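Local atomic coordinates of solute-binding protein Csal_2479 (Chromohalobacter salexigens, PDB entry 4P1L), a protein that binds D-glucuronate and is probably the periplasmic solute-binding component of a TRAP system that carries this sugar acid into the cell. Residues A[86-91]-A[141-146]. Sequence-based numbering, arbitrary orientation.
With BDP (beta-D-glucopyranuronic acid), chain C.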
loop_
_atom_site.group_PDB
_atom_site.type_symbol
_atom_site.label_atom_id
_atom_site.label_comp_id
_atom_site.label_asym_id
_atom_site.label_seq_id
_atom_site.Cartn_x
_atom_site.Cartn_y
_atom_site.Cartn_z
ATOM N N ASN A 86 4.577 8.990 3.224
ATOM C CA ASN A 86 3.936 8.100 2.263
ATOM C C ASN A 86 3.530 6.859 3.049
ATOM O O ASN A 86 4.374 6.091 3.502
ATOM C CB ASN A 86 4.941 7.818 1.133
ATOM C CG ASN A 86 4.604 6.613 0.270
ATOM O OD1 ASN A 86 5.508 5.951 -0.213
ATOM N ND2 ASN A 86 3.315 6.324 0.067
ATOM N N PHE A 87 2.224 6.705 3.272
ATOM C CA PHE A 87 1.719 5.526 3.937
ATOM C C PHE A 87 0.910 4.658 2.979
ATOM O O PHE A 87 0.090 5.174 2.217
ATOM C CB PHE A 87 0.795 5.897 5.097
ATOM C CG PHE A 87 1.471 6.614 6.220
ATOM C CD1 PHE A 87 2.649 6.129 6.763
ATOM C CD2 PHE A 87 0.931 7.777 6.734
ATOM C CE1 PHE A 87 3.275 6.780 7.793
ATOM C CE2 PHE A 87 1.555 8.436 7.795
ATOM C CZ PHE A 87 2.737 7.922 8.316
ATOM N N ASN A 88 1.116 3.352 3.070
ATOM C CA ASN A 88 0.183 2.386 2.499
ATOM C C ASN A 88 -1.134 2.392 3.307
ATOM O O ASN A 88 -1.132 2.481 4.554
ATOM C CB ASN A 88 0.818 1.003 2.487
ATOM C CG ASN A 88 -0.003 -0.019 1.716
ATOM O OD1 ASN A 88 -0.926 -0.623 2.268
ATOM N ND2 ASN A 88 0.332 -0.226 0.456
HETATM N N MSE A 89 -2.253 2.329 2.592
HETATM C CA MSE A 89 -3.567 2.390 3.243
HETATM C C MSE A 89 -3.949 1.140 4.005
HETATM O O MSE A 89 -4.887 1.164 4.813
HETATM C CB MSE A 89 -4.663 2.729 2.235
HETATM C CG MSE A 89 -4.590 4.134 1.684
HETATM SE SE MSE A 89 -4.824 5.565 3.056
HETATM C CE MSE A 89 -6.761 5.742 2.883
ATOM N N GLY A 90 -3.242 0.034 3.764
ATOM C CA GLY A 90 -3.461 -1.188 4.529
ATOM C C GLY A 90 -3.311 -1.021 6.033
ATOM O O GLY A 90 -4.249 -1.304 6.795
ATOM N N PRO A 91 -2.119 -0.591 6.484
ATOM C CA PRO A 91 -1.874 -0.305 7.890
ATOM C C PRO A 91 -2.693 0.849 8.402
ATOM O O PRO A 91 -2.740 1.063 9.627
ATOM C CB PRO A 91 -0.394 0.064 7.933
ATOM C CG PRO A 91 0.175 -0.455 6.715
ATOM C CD PRO A 91 -0.880 -0.481 5.692
ATOM N N PHE A 141 -0.505 7.753 -4.276
ATOM C CA PHE A 141 0.472 6.944 -4.998
ATOM C C PHE A 141 -0.145 5.566 -5.322
ATOM O O PHE A 141 -1.016 5.066 -4.589
ATOM C CB PHE A 141 1.731 6.702 -4.152
ATOM C CG PHE A 141 2.654 7.899 -3.986
ATOM C CD1 PHE A 141 2.363 9.128 -4.532
ATOM C CD2 PHE A 141 3.828 7.772 -3.250
ATOM C CE1 PHE A 141 3.223 10.220 -4.341
ATOM C CE2 PHE A 141 4.691 8.847 -3.079
ATOM C CZ PHE A 141 4.374 10.072 -3.625
ATOM N N GLY A 142 0.333 4.934 -6.391
ATOM C CA GLY A 142 -0.018 3.557 -6.687
ATOM C C GLY A 142 0.911 2.517 -6.070
ATOM O O GLY A 142 2.074 2.805 -5.775
ATOM N N SER A 143 0.405 1.304 -5.852
ATOM C CA SER A 143 1.281 0.211 -5.442
ATOM C C SER A 143 0.911 -1.098 -6.169
ATOM O O SER A 143 1.118 -2.177 -5.646
ATOM C CB SER A 143 1.322 0.029 -3.912
ATOM O OG SER A 143 0.117 -0.557 -3.380
ATOM N N GLY A 144 0.360 -0.978 -7.373
ATOM C CA GLY A 144 0.059 -2.143 -8.193
ATOM C C GLY A 144 -0.908 -3.098 -7.505
ATOM O O GLY A 144 -1.722 -2.715 -6.646
ATOM N N ALA A 145 -0.801 -4.354 -7.897
ATOM C CA ALA A 145 -1.512 -5.439 -7.255
ATOM C C ALA A 145 -0.540 -6.342 -6.483
ATOM O O ALA A 145 0.579 -6.627 -6.937
ATOM C CB ALA A 145 -2.272 -6.238 -8.291
ATOM N N ARG A 146 -0.979 -6.784 -5.314
ATOM C CA ARG A 146 -0.205 -7.721 -4.496
ATOM C C ARG A 146 -0.577 -9.172 -4.803
ATOM O O ARG A 146 -1.763 -9.525 -4.879
ATOM C CB ARG A 146 -0.427 -7.468 -3.005
ATOM C CG ARG A 146 -0.135 -6.003 -2.584
ATOM C CD ARG A 146 -0.565 -5.701 -1.171
ATOM N NE ARG A 146 0.186 -6.412 -0.128
ATOM C CZ ARG A 146 1.187 -5.901 0.587
ATOM N NH1 ARG A 146 1.610 -4.667 0.387
ATOM N NH2 ARG A 146 1.784 -6.650 1.508
HETATM C C1 BDP C . 4.496 -2.431 0.123
HETATM C C2 BDP C . 4.044 -1.064 0.615
HETATM C C3 BDP C . 4.756 -0.738 1.872
HETATM C C4 BDP C . 4.429 -1.806 2.867
HETATM C C5 BDP C . 4.843 -3.203 2.334
HETATM C C6 BDP C . 4.489 -4.336 3.295
HETATM O O2 BDP C . 4.396 -0.137 -0.399
HETATM O O3 BDP C . 4.149 0.560 2.386
HETATM O O4 BDP C . 5.096 -1.549 4.114
HETATM O O5 BDP C . 4.210 -3.432 1.114
HETATM O O6A BDP C . 4.161 -5.448 2.768
HETATM O O1 BDP C . 3.799 -2.766 -1.026
HETATM O O6B BDP C . 4.609 -4.164 4.526
HETATM O O HOH W 1 0.993 -2.494 -1.508
#
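Asn86 sets its carboxamide obliquely against the ring of Phe141, ND2 coming to 3.7 Å from CD2, with the amide and ring planes 58° apart. CB of Asn86 points toward 141-146, and with CG anti to the backbone N (chi1 163°) the amide reaches the ring. Both ends of this buried amide are bonded: OD1 accepts from Asn38, and ND2 donates to Glu234 OE1. Two residues along the strand, Asn88 approaches Ser143 less closely, ND2 standing 3.9 Å from OG, and a water joins them. That water donates to Ser143 OG at 2.8 Å, accepts from Arg146 NH1 and, weakly, from Asn88 ND2, and also bonds O1 of the glucuronate. Ser143 OG is further bonded to Leu232 O, while Asn88 ND2 reaches Glu234 OE2, which also hydrogen-bonds the glucuronate. The other end of the Asn88 amide closes an Asx turn, OD1 taking Gly90 N at 2.8 Å. Arg146, bent at chi3 (67°), brings its guanidinium edge to the sugar: NH1 donates to ring O5 at 3.0 Å and NH2 to carboxylate O6A at 2.9 Å, while a salt bridge from NE to Glu206 helps fix its orientation. Asn88 and Arg146 thereby line the glucuronate pocket. Strand 234-239 runs antiparallel between strands 84-88 and 135-141, helix 37-52 packs on Phe141, and 142-145 lead into strand 146-150 of the second sheet.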